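Local coordinates for protein glucose-resistance amylase regulator (Weissella paramesenteroides ATCC 33313, PDB 4RK6) that binds glucose between the two lobes of its sugar-binding module and probably acts as a LacI-family transcriptional regulator that binds DNA, at residues His54-Gln57 with Val58-Leu62; Pro78-Met81 with Ile82-Leu86; Ala197-Val200 with Gly201-Leu204; Asn206-Asp210 with His211-Val215. All coordinates share one frame; numbering follows the deposited sequence.

Overall arrangement
The four contacts follow one another along the chain, and none encloses or crosses another, because each closes only a turn of helix or the end of one. Contact 1, on helix 52-64, and contact 2, on helix 79-87, lie in the lobe built on strands 42-48, 12-18, 69-72, 91-95 and 104-108. Their helices pack together, with Phe59 CE1 3.7 Å from Leu85 CD2. Contacts 3 and 4 share helix 198-210 in the other lobe, contact 3 at its start beside the glucose and contact 4 at its C-terminal end, their centres about 13 Å apart. Between contacts 1 and 4 the centres lie about 45 Å apart. Contacts 1, 3 and 4 also touch the second subunit.

Contact 1. Residues His54-Gln57 with Val58-Leu62; sequences HQYQ and VFQTL
Tyr56 lays its ring obliquely across the side chain of Gln60 one turn further along helix 52-64, a helix packed on the sheet of one Rossmann-like lobe of this LacI-family sugar-binding fold. Ring and amide planes are inclined by 43°, and Tyr56 CE2 comes within 3.3 Å of Gln60 OE1. With CG anti to the backbone N (chi1 -171°), the tyrosine leans along the helix, so that the same ring also reaches Phe59, where Tyr56 CE1 lies 3.7 Å from Phe59 CD2. The two rings meet obliquely, their planes 39° apart. The helix backbone carries the usual bonds from Val58, Phe59 and Gln60 to the carbonyls of His54, Gln55 and Tyr56.

The buried Val58 packs on Thr46 and Leu48 of strand 42-48, while Phe59 faces helix 79-87. Asp49 OD2 accepts a hydrogen bond from His54 ND1, and the backbone O of Asp49 one from Gln55 NE2. Toward the second subunit, whose Glu42 packs on Gln57, Val58 and Thr61, Gln57 lies alongside Gln60, Gln57 OE1 3.0 Å from Gln60 NE2 but poorly angled for a hydrogen bond. Gln57 O receives the backbone bond of Thr61 N and a weak one from Thr61 OG1, 3.3 Å from Gln57 O.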
loop_
_atom_site.group_PDB
_atom_site.type_symbol
_atom_site.label_atom_id
_atom_site.label_comp_id
_atom_site.label_asym_id
_atom_site.label_seq_id
_atom_site.Cartn_x
_atom_site.Cartn_y
_atom_site.Cartn_z
ATOM N N HIS A 54 18.443 -14.701 -8.164
ATOM C CA HIS A 54 18.291 -13.343 -7.642
ATOM C C HIS A 54 18.344 -13.383 -6.121
ATOM O O HIS A 54 18.895 -12.483 -5.492
ATOM C CB HIS A 54 16.970 -12.732 -8.087
ATOM C CG HIS A 54 16.835 -12.606 -9.573
ATOM N ND1 HIS A 54 15.612 -12.585 -10.212
ATOM C CD2 HIS A 54 17.771 -12.517 -10.548
ATOM C CE1 HIS A 54 15.800 -12.480 -11.516
ATOM N NE2 HIS A 54 17.102 -12.438 -11.746
ATOM N N GLN A 55 17.774 -14.437 -5.540
ATOM C CA GLN A 55 17.806 -14.626 -4.093
ATOM C C GLN A 55 19.237 -14.669 -3.581
ATOM O O GLN A 55 19.564 -14.059 -2.552
ATOM C CB GLN A 55 17.031 -15.884 -3.700
ATOM C CG GLN A 55 15.530 -15.782 -3.934
ATOM C CD GLN A 55 14.801 -17.082 -3.653
ATOM O OE1 GLN A 55 15.431 -18.134 -3.500
ATOM N NE2 GLN A 55 13.467 -17.024 -3.593
ATOM N N TYR A 56 20.118 -15.353 -4.301
ATOM C CA TYR A 56 21.501 -15.443 -3.871
ATOM C C TYR A 56 22.206 -14.075 -3.904
ATOM O O TYR A 56 23.010 -13.786 -3.037
ATOM C CB TYR A 56 22.292 -16.506 -4.653
ATOM C CG TYR A 56 23.661 -16.726 -4.045
ATOM C CD1 TYR A 56 23.808 -17.423 -2.848
ATOM C CD2 TYR A 56 24.806 -16.195 -4.640
ATOM C CE1 TYR A 56 25.055 -17.605 -2.271
ATOM C CE2 TYR A 56 26.056 -16.374 -4.070
ATOM C CZ TYR A 56 26.175 -17.077 -2.887
ATOM O OH TYR A 56 27.415 -17.256 -2.320
ATOM N N GLN A 57 21.882 -13.243 -4.896
ATOM C CA GLN A 57 22.426 -11.872 -4.971
ATOM C C GLN A 57 21.996 -11.040 -3.767
ATOM O O GLN A 57 22.817 -10.337 -3.175
ATOM C CB GLN A 57 22.005 -11.160 -6.274
ATOM C CG GLN A 57 22.475 -11.829 -7.562
ATOM C CD GLN A 57 23.972 -12.100 -7.583
ATOM O OE1 GLN A 57 24.775 -11.210 -7.307
ATOM N NE2 GLN A 57 24.353 -13.333 -7.910
ATOM N N VAL A 58 20.716 -11.132 -3.410
ATOM C CA VAL A 58 20.185 -10.485 -2.209
ATOM C C VAL A 58 20.971 -10.914 -0.979
ATOM O O VAL A 58 21.324 -10.092 -0.142
ATOM C CB VAL A 58 18.691 -10.820 -1.991
ATOM C CG1 VAL A 58 18.212 -10.381 -0.607
ATOM C CG2 VAL A 58 17.840 -10.175 -3.067
ATOM N N PHE A 59 21.241 -12.208 -0.866
ATOM C CA PHE A 59 22.022 -12.699 0.243
ATOM C C PHE A 59 23.424 -12.086 0.243
ATOM O O PHE A 59 23.917 -11.660 1.285
ATOM C CB PHE A 59 22.117 -14.235 0.227
ATOM C CG PHE A 59 23.231 -14.755 1.058
ATOM C CD1 PHE A 59 23.106 -14.814 2.435
ATOM C CD2 PHE A 59 24.421 -15.185 0.479
ATOM C CE1 PHE A 59 24.149 -15.270 3.216
ATOM C CE2 PHE A 59 25.469 -15.638 1.260
ATOM C CZ PHE A 59 25.332 -15.685 2.634
ATOM N N GLN A 60 24.077 -12.041 -0.913
ATOM C CA GLN A 60 25.400 -11.406 -0.995
ATOM C C GLN A 60 25.382 -9.931 -0.531
ATOM O O GLN A 60 26.345 -9.476 0.081
ATOM C CB GLN A 60 25.974 -11.535 -2.400
ATOM C CG GLN A 60 26.413 -12.956 -2.715
ATOM C CD GLN A 60 26.902 -13.124 -4.144
ATOM O OE1 GLN A 60 27.982 -13.664 -4.383
ATOM N NE2 GLN A 60 26.105 -12.668 -5.104
ATOM N N THR A 61 24.280 -9.229 -0.816
ATOM C CA THR A 61 24.038 -7.835 -0.384
ATOM C C THR A 61 23.867 -7.737 1.144
ATOM O O THR A 61 24.302 -6.780 1.773
ATOM C CB THR A 61 22.769 -7.278 -1.081
ATOM O OG1 THR A 61 23.018 -7.151 -2.486
ATOM C CG2 THR A 61 22.342 -5.920 -0.519
ATOM N N LEU A 62 23.241 -8.742 1.737
ATOM C CA LEU A 62 23.091 -8.791 3.198
ATOM C C LEU A 62 24.406 -8.990 3.953
ATOM O O LEU A 62 24.713 -8.174 4.821
ATOM C CB LEU A 62 22.011 -9.800 3.602
ATOM C CG LEU A 62 20.596 -9.378 3.155
ATOM C CD1 LEU A 62 19.579 -10.520 3.211
ATOM C CD2 LEU A 62 20.071 -8.186 3.936
#

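Contact 2. Residues Pro78-Met81 with Ile82-Leu86; sequences PSWM and IDKLL
Selenomethionine Met81 and Leu85 run side by side down the buried flank of helix 79-87, pointing the same way, with Met81 CG 3.9 Å from Leu85 CD1. The leucine also folds back over the carbonyl of the turn before: Leu85 CG lies 3.2 Å from Met81 O, the oxygen that accepts the backbone bond of Leu85 N. This flank is the close-packed part of the contact, and Ile82 extends it toward Ile103.

Looser is the meeting of Trp80 with the aliphatic chain of Lys84, which touch only at a slant, Trp80 CE3 being 4.1 Å from Lys84 CD. The indole itself bends back toward the start of the helix, because CG stands between the backbone N and the carbonyl carbon (chi1 59°). One face thereby lies over Pro78 and Met81, with Pro78 CG 3.5 Å above the plane of the Trp80 ring and Met81 CB over the same face, near the rim. The indole also packs on Tyr56 of helix 52-64, and its NE1 is bound to Glu52. On the solvent side Ser79 takes part mainly through its carbonyl, which accepts a 2.9 Å bond from Asp83 N to Ser79 O. Asp83 OD1 is held by Gln102 NE2.

Pro78 is the N-cap of the helix, which forms the crossover of the beta-alpha-beta unit between parallel strands 69-72 and 91-95. Leu85 packs on Val70, Met72 and Val92 of these strands, and Phe59 of helix 52-64 lies against both Lys84 and Leu85.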
loop_
_atom_site.group_PDB
_atom_site.type_symbol
_atom_site.label_atom_id
_atom_site.label_comp_id
_atom_site.label_asym_id
_atom_site.label_seq_id
_atom_site.Cartn_x
_atom_site.Cartn_y
_atom_site.Cartn_z
ATOM N N PRO A 78 14.206 -19.486 1.185
ATOM C CA PRO A 78 14.889 -20.777 1.074
ATOM C C PRO A 78 15.701 -21.126 2.321
ATOM O O PRO A 78 16.330 -20.259 2.931
ATOM C CB PRO A 78 15.818 -20.584 -0.123
ATOM C CG PRO A 78 16.004 -19.113 -0.229
ATOM C CD PRO A 78 14.670 -18.553 0.147
ATOM N N SER A 79 15.697 -22.403 2.691
ATOM C CA SER A 79 16.455 -22.851 3.858
ATOM C C SER A 79 17.923 -22.482 3.809
ATOM O O SER A 79 18.508 -22.168 4.848
ATOM C CB SER A 79 16.291 -24.367 4.034
ATOM O OG SER A 79 14.915 -24.679 4.220
ATOM N N TRP A 80 18.536 -22.533 2.619
ATOM C CA TRP A 80 19.951 -22.237 2.483
ATOM C C TRP A 80 20.277 -20.790 2.887
ATOM O O TRP A 80 21.368 -20.540 3.355
ATOM C CB TRP A 80 20.508 -22.551 1.067
ATOM C CG TRP A 80 19.843 -21.817 -0.081
ATOM C CD1 TRP A 80 18.929 -22.328 -0.961
ATOM C CD2 TRP A 80 20.064 -20.453 -0.476
ATOM N NE1 TRP A 80 18.553 -21.365 -1.871
ATOM C CE2 TRP A 80 19.233 -20.205 -1.597
ATOM C CE3 TRP A 80 20.882 -19.422 0.004
ATOM C CZ2 TRP A 80 19.193 -18.960 -2.241
ATOM C CZ3 TRP A 80 20.837 -18.178 -0.631
ATOM C CH2 TRP A 80 19.988 -17.961 -1.736
HETATM N N MSE A 81 19.342 -19.862 2.699
HETATM C CA MSE A 81 19.569 -18.452 3.080
HETATM C C MSE A 81 19.598 -18.314 4.584
HETATM O O MSE A 81 20.455 -17.641 5.120
HETATM C CB MSE A 81 18.487 -17.498 2.502
HETATM C CG MSE A 81 18.872 -16.030 2.724
HETATM SE SE MSE A 81 17.409 -14.934 1.976
HETATM C CE MSE A 81 17.771 -15.431 0.118
ATOM N N ILE A 82 18.658 -18.969 5.260
ATOM C CA ILE A 82 18.594 -18.950 6.719
ATOM C C ILE A 82 19.871 -19.579 7.256
ATOM O O ILE A 82 20.580 -18.973 8.058
ATOM C CB ILE A 82 17.354 -19.699 7.248
ATOM C CG1 ILE A 82 16.073 -18.956 6.861
ATOM C CG2 ILE A 82 17.430 -19.863 8.768
ATOM C CD1 ILE A 82 14.816 -19.792 6.989
ATOM N N ASP A 83 20.196 -20.780 6.780
ATOM C CA ASP A 83 21.440 -21.432 7.177
ATOM C C ASP A 83 22.692 -20.597 6.907
ATOM O O ASP A 83 23.504 -20.437 7.796
ATOM C CB ASP A 83 21.599 -22.812 6.525
ATOM C CG ASP A 83 20.697 -23.861 7.149
ATOM O OD1 ASP A 83 20.770 -24.054 8.391
ATOM O OD2 ASP A 83 19.921 -24.501 6.388
ATOM N N LYS A 84 22.854 -20.067 5.694
ATOM C CA LYS A 84 24.053 -19.284 5.389
ATOM C C LYS A 84 24.179 -18.043 6.290
ATOM O O LYS A 84 25.276 -17.702 6.745
ATOM C CB LYS A 84 24.102 -18.904 3.899
ATOM C CG LYS A 84 24.545 -20.066 2.998
ATOM C CD LYS A 84 24.633 -19.612 1.545
ATOM C CE LYS A 84 25.627 -20.417 0.723
ATOM N NZ LYS A 84 27.014 -20.305 1.248
ATOM N N LEU A 85 23.066 -17.405 6.596
ATOM C CA LEU A 85 23.116 -16.218 7.471
ATOM C C LEU A 85 23.485 -16.611 8.886
ATOM O O LEU A 85 24.400 -16.044 9.476
ATOM C CB LEU A 85 21.791 -15.443 7.448
ATOM C CG LEU A 85 21.487 -14.772 6.108
ATOM C CD1 LEU A 85 20.021 -14.420 6.057
ATOM C CD2 LEU A 85 22.344 -13.535 5.881
ATOM N N LEU A 86 22.831 -17.637 9.422
ATOM C CA LEU A 86 23.170 -18.097 10.765
ATOM C C LEU A 86 24.635 -18.502 10.860
ATOM O O LEU A 86 25.288 -18.252 11.862
ATOM C CB LEU A 86 22.285 -19.268 11.174
ATOM C CG LEU A 86 20.791 -19.018 11.383
ATOM C CD1 LEU A 86 20.065 -20.348 11.548
ATOM C CD2 LEU A 86 20.533 -18.137 12.600
#

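Contact 3. Residues Ala197-Val200 with Gly201-Leu204; sequences ADMV and GQGL
Leu204 and Val200 follow one another on the sheet-facing side of helix 198-210, with 4.4 Å between Leu204 CD1 and Val200 CG1. The leucine leans closer to the backbone: its CG lies beside the backbone N (chi1 -75°) and 3.5 Å from Val200 O, which also receives the 3.0 Å bond from Leu204 N. On another side of the helix selenomethionine Met199 brings SE to 4.2 Å from Gln202 CB, another loose contact. Gly203 N bonds Met199 O at 3.0 Å, whereas Ala197 O receives weak bonds, from Val200 N and, at 3.4 Å, from Gly201 N.

Ala197, the N-cap residue, lines the pocket, its side chain about 4 Å from the bound alpha-D-glucopyranose. The buried carboxylate of Asp198 probably holds this end of the helix: OD1 is bound by Thr223 OG1 and Gly226 N, OD2 by Leu227 N. It thus ties the helix start to the end of strand 220-223 and the loop after it, which carries Asp225, itself a pocket residue. Further along, Gln202 OE1 accepts from Gln229 NE2, and Met199 and Gln202 pack on Gln228 and Ile232 of the second subunit, respectively.

Helix 198-210 is the crossover of a beta-alpha-beta unit between parallel strands 192-195 and 220-223. Val200 rests on Ala195 and Leu204 on Ala193 of the first strand, with Leu204 also against Ser178 and Val179 of helix 172-182.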
loop_
_atom_site.group_PDB
_atom_site.type_symbol
_atom_site.label_atom_id
_atom_site.label_comp_id
_atom_site.label_asym_id
_atom_site.label_seq_id
_atom_site.Cartn_x
_atom_site.Cartn_y
_atom_site.Cartn_z
ATOM N N ALA A 197 -7.313 -11.793 3.876
ATOM C CA ALA A 197 -6.706 -10.460 3.913
ATOM C C ALA A 197 -7.765 -9.432 3.641
ATOM O O ALA A 197 -8.820 -9.744 3.082
ATOM C CB ALA A 197 -5.575 -10.345 2.913
ATOM N N ASP A 198 -7.530 -8.197 4.083
ATOM C CA ASP A 198 -8.532 -7.140 3.916
ATOM C C ASP A 198 -9.029 -6.954 2.460
ATOM O O ASP A 198 -10.234 -6.778 2.230
ATOM C CB ASP A 198 -8.012 -5.794 4.421
ATOM C CG ASP A 198 -7.588 -5.838 5.887
ATOM O OD1 ASP A 198 -8.178 -6.592 6.701
ATOM O OD2 ASP A 198 -6.648 -5.084 6.194
HETATM N N MSE A 199 -8.109 -7.005 1.497
HETATM C CA MSE A 199 -8.450 -6.764 0.077
HETATM C C MSE A 199 -9.371 -7.860 -0.427
HETATM O O MSE A 199 -10.213 -7.604 -1.260
HETATM C CB MSE A 199 -7.197 -6.647 -0.796
HETATM C CG MSE A 199 -6.682 -5.226 -0.801
HETATM SE SE MSE A 199 -7.957 -4.156 -1.850
HETATM C CE MSE A 199 -6.679 -2.663 -1.967
ATOM N N VAL A 200 -9.247 -9.077 0.108
ATOM C CA VAL A 200 -10.165 -10.151 -0.260
ATOM C C VAL A 200 -11.580 -9.726 0.128
ATOM O O VAL A 200 -12.531 -9.901 -0.640
ATOM C CB VAL A 200 -9.786 -11.485 0.411
ATOM C CG1 VAL A 200 -10.822 -12.567 0.120
ATOM C CG2 VAL A 200 -8.393 -11.917 -0.001
ATOM N N GLY A 201 -11.729 -9.164 1.327
ATOM C CA GLY A 201 -13.008 -8.666 1.802
ATOM C C GLY A 201 -13.568 -7.552 0.924
ATOM O O GLY A 201 -14.757 -7.510 0.632
ATOM N N GLN A 202 -12.694 -6.659 0.476
ATOM C CA GLN A 202 -13.126 -5.606 -0.427
ATOM C C GLN A 202 -13.645 -6.194 -1.764
ATOM O O GLN A 202 -14.611 -5.683 -2.362
ATOM C CB GLN A 202 -11.993 -4.627 -0.649
ATOM C CG GLN A 202 -12.316 -3.496 -1.583
ATOM C CD GLN A 202 -13.289 -2.514 -0.979
ATOM O OE1 GLN A 202 -12.889 -1.625 -0.204
ATOM N NE2 GLN A 202 -14.567 -2.653 -1.321
ATOM N N GLY A 203 -12.976 -7.228 -2.236
ATOM C CA GLY A 203 -13.377 -7.921 -3.480
ATOM C C GLY A 203 -14.743 -8.532 -3.348
ATOM O O GLY A 203 -15.568 -8.430 -4.241
ATOM N N LEU A 204 -14.978 -9.172 -2.212
ATOM C CA LEU A 204 -16.278 -9.754 -1.911
ATOM C C LEU A 204 -17.388 -8.693 -1.869
ATOM O O LEU A 204 -18.476 -8.883 -2.444
ATOM C CB LEU A 204 -16.221 -10.448 -0.561
ATOM C CG LEU A 204 -15.473 -11.787 -0.547
ATOM C CD1 LEU A 204 -15.130 -12.153 0.885
ATOM C CD2 LEU A 204 -16.340 -12.861 -1.162
#

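Contact 4. Residues Asn206-Asp210 with His211-Val215; sequences NAMSD and HGKTV
A Schellman motif finishes helix 198-210: Lys213 N reaches back to Met208 O at 2.9 Å, and inside this loop Gly212 N makes a weak, 3.5 Å bond to Ser209 O. Gly212, with a positive phi of 69°, turns the chain away from the helix. Met208 O takes a further bond from His211 N, and its two donors arrive from opposite faces of the carbonyl plane. The apolar contact usual across this motif is also present. Selenomethionine Met208, bent at chi2 and chi3, curls its methyl against the aliphatic part of Lys213, where the 3.5 Å between Met208 CE and Lys213 CD is tighter than normal van der Waals packing. Val215 CG2 adds to the patch, 3.9 Å from Met208 CG.

In the fold, this turn starts the link from the crossover helix to strand 220-223, in the lobe that also contains strand 192-195. Asp210 fastens the helix end to its surroundings, OD2 accepting a hydrogen bond from Tyr176 OH and OD1 forming a salt bridge with NE of Arg234 of the second subunit.

His211 bends its ring back along the helix, CG lying beside the backbone N (chi1 -63°). From there ND1 gives a 2.7 Å hydrogen bond to a lone pair of Ala207 O, which lies almost in the imidazole plane. On the solvent side, waters join the helix to the departing chain. One bridges Ser209 OG, also bonded to Ile205 O, and Val215 N; another donates to both Ser209 O and Lys213 O, at 2.9 Å from each.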
loop_
_atom_site.group_PDB
_atom_site.type_symbol
_atom_site.label_atom_id
_atom_site.label_comp_id
_atom_site.label_asym_id
_atom_site.label_seq_id
_atom_site.Cartn_x
_atom_site.Cartn_y
_atom_site.Cartn_z
ATOM N N ASN A 206 -17.477 -5.786 -3.363
ATOM C CA ASN A 206 -17.739 -5.278 -4.702
ATOM C C ASN A 206 -18.447 -6.294 -5.583
ATOM O O ASN A 206 -19.289 -5.900 -6.385
ATOM C CB ASN A 206 -16.459 -4.750 -5.368
ATOM C CG ASN A 206 -16.084 -3.378 -4.860
ATOM O OD1 ASN A 206 -16.808 -2.792 -4.069
ATOM N ND2 ASN A 206 -14.972 -2.855 -5.313
ATOM N N ALA A 207 -18.100 -7.577 -5.457
ATOM C CA ALA A 207 -18.753 -8.595 -6.284
ATOM C C ALA A 207 -20.226 -8.621 -5.932
ATOM O O ALA A 207 -21.092 -8.683 -6.817
ATOM C CB ALA A 207 -18.123 -9.962 -6.083
HETATM N N MSE A 208 -20.530 -8.540 -4.637
HETATM C CA MSE A 208 -21.946 -8.556 -4.223
HETATM C C MSE A 208 -22.659 -7.340 -4.762
HETATM O O MSE A 208 -23.752 -7.469 -5.378
HETATM C CB MSE A 208 -22.134 -8.652 -2.702
HETATM C CG MSE A 208 -21.496 -9.880 -2.041
HETATM SE SE MSE A 208 -21.998 -11.633 -2.841
HETATM C CE MSE A 208 -23.789 -11.616 -2.057
ATOM N N SER A 209 -22.075 -6.156 -4.550
ATOM C CA SER A 209 -22.700 -4.881 -4.991
ATOM C C SER A 209 -22.924 -4.828 -6.492
ATOM O O SER A 209 -23.945 -4.311 -6.942
ATOM C CB SER A 209 -21.842 -3.662 -4.607
ATOM O OG SER A 209 -21.721 -3.558 -3.214
ATOM N N ASP A 210 -21.964 -5.351 -7.246
ATOM C CA ASP A 210 -22.017 -5.320 -8.719
ATOM C C ASP A 210 -23.071 -6.275 -9.288
ATOM O O ASP A 210 -23.405 -6.187 -10.475
ATOM C CB ASP A 210 -20.662 -5.703 -9.313
ATOM C CG ASP A 210 -19.585 -4.622 -9.141
ATOM O OD1 ASP A 210 -19.888 -3.472 -8.748
ATOM O OD2 ASP A 210 -18.429 -4.928 -9.498
ATOM N N HIS A 211 -23.564 -7.191 -8.457
ATOM C CA HIS A 211 -24.563 -8.191 -8.881
ATOM C C HIS A 211 -25.856 -8.089 -8.101
ATOM O O HIS A 211 -26.519 -9.108 -7.836
ATOM C CB HIS A 211 -23.960 -9.586 -8.805
ATOM C CG HIS A 211 -22.802 -9.767 -9.730
ATOM N ND1 HIS A 211 -21.516 -9.395 -9.398
ATOM C CD2 HIS A 211 -22.736 -10.251 -10.991
ATOM C CE1 HIS A 211 -20.712 -9.630 -10.420
ATOM N NE2 HIS A 211 -21.428 -10.161 -11.396
ATOM N N GLY A 212 -26.204 -6.858 -7.742
ATOM C CA GLY A 212 -27.493 -6.537 -7.132
ATOM C C GLY A 212 -27.716 -7.043 -5.717
ATOM O O GLY A 212 -28.861 -7.244 -5.302
ATOM N N LYS A 213 -26.629 -7.251 -4.975
ATOM C CA LYS A 213 -26.717 -7.726 -3.605
ATOM C C LYS A 213 -25.991 -6.755 -2.700
ATOM O O LYS A 213 -25.374 -5.802 -3.174
ATOM C CB LYS A 213 -26.158 -9.142 -3.513
ATOM C CG LYS A 213 -26.995 -10.162 -4.320
ATOM C CD LYS A 213 -26.710 -11.611 -3.971
ATOM C CE LYS A 213 -27.661 -12.573 -4.693
ATOM N NZ LYS A 213 -29.052 -12.540 -4.162
ATOM N N THR A 214 -26.109 -6.971 -1.391
ATOM C CA THR A 214 -25.520 -6.079 -0.421
ATOM C C THR A 214 -24.963 -6.866 0.747
ATOM O O THR A 214 -25.594 -7.803 1.215
ATOM C CB THR A 214 -26.587 -5.099 0.112
ATOM O OG1 THR A 214 -27.222 -4.451 -1.003
ATOM C CG2 THR A 214 -25.964 -4.045 1.021
ATOM N N VAL A 215 -23.777 -6.464 1.197
ATOM C CA VAL A 215 -23.179 -6.969 2.439
ATOM C C VAL A 215 -23.636 -6.035 3.540
ATOM O O VAL A 215 -23.548 -4.817 3.351
ATOM C CB VAL A 215 -21.637 -6.913 2.319
ATOM C CG1 VAL A 215 -20.957 -7.218 3.643
ATOM C CG2 VAL A 215 -21.143 -7.864 1.240
HETATM O O HOH W 1 -22.030 -4.787 -0.653
HETATM O O HOH W 2 -26.277 -3.972 -5.274
HETATM O O HOH W 3 -24.731 -2.809 -2.679
#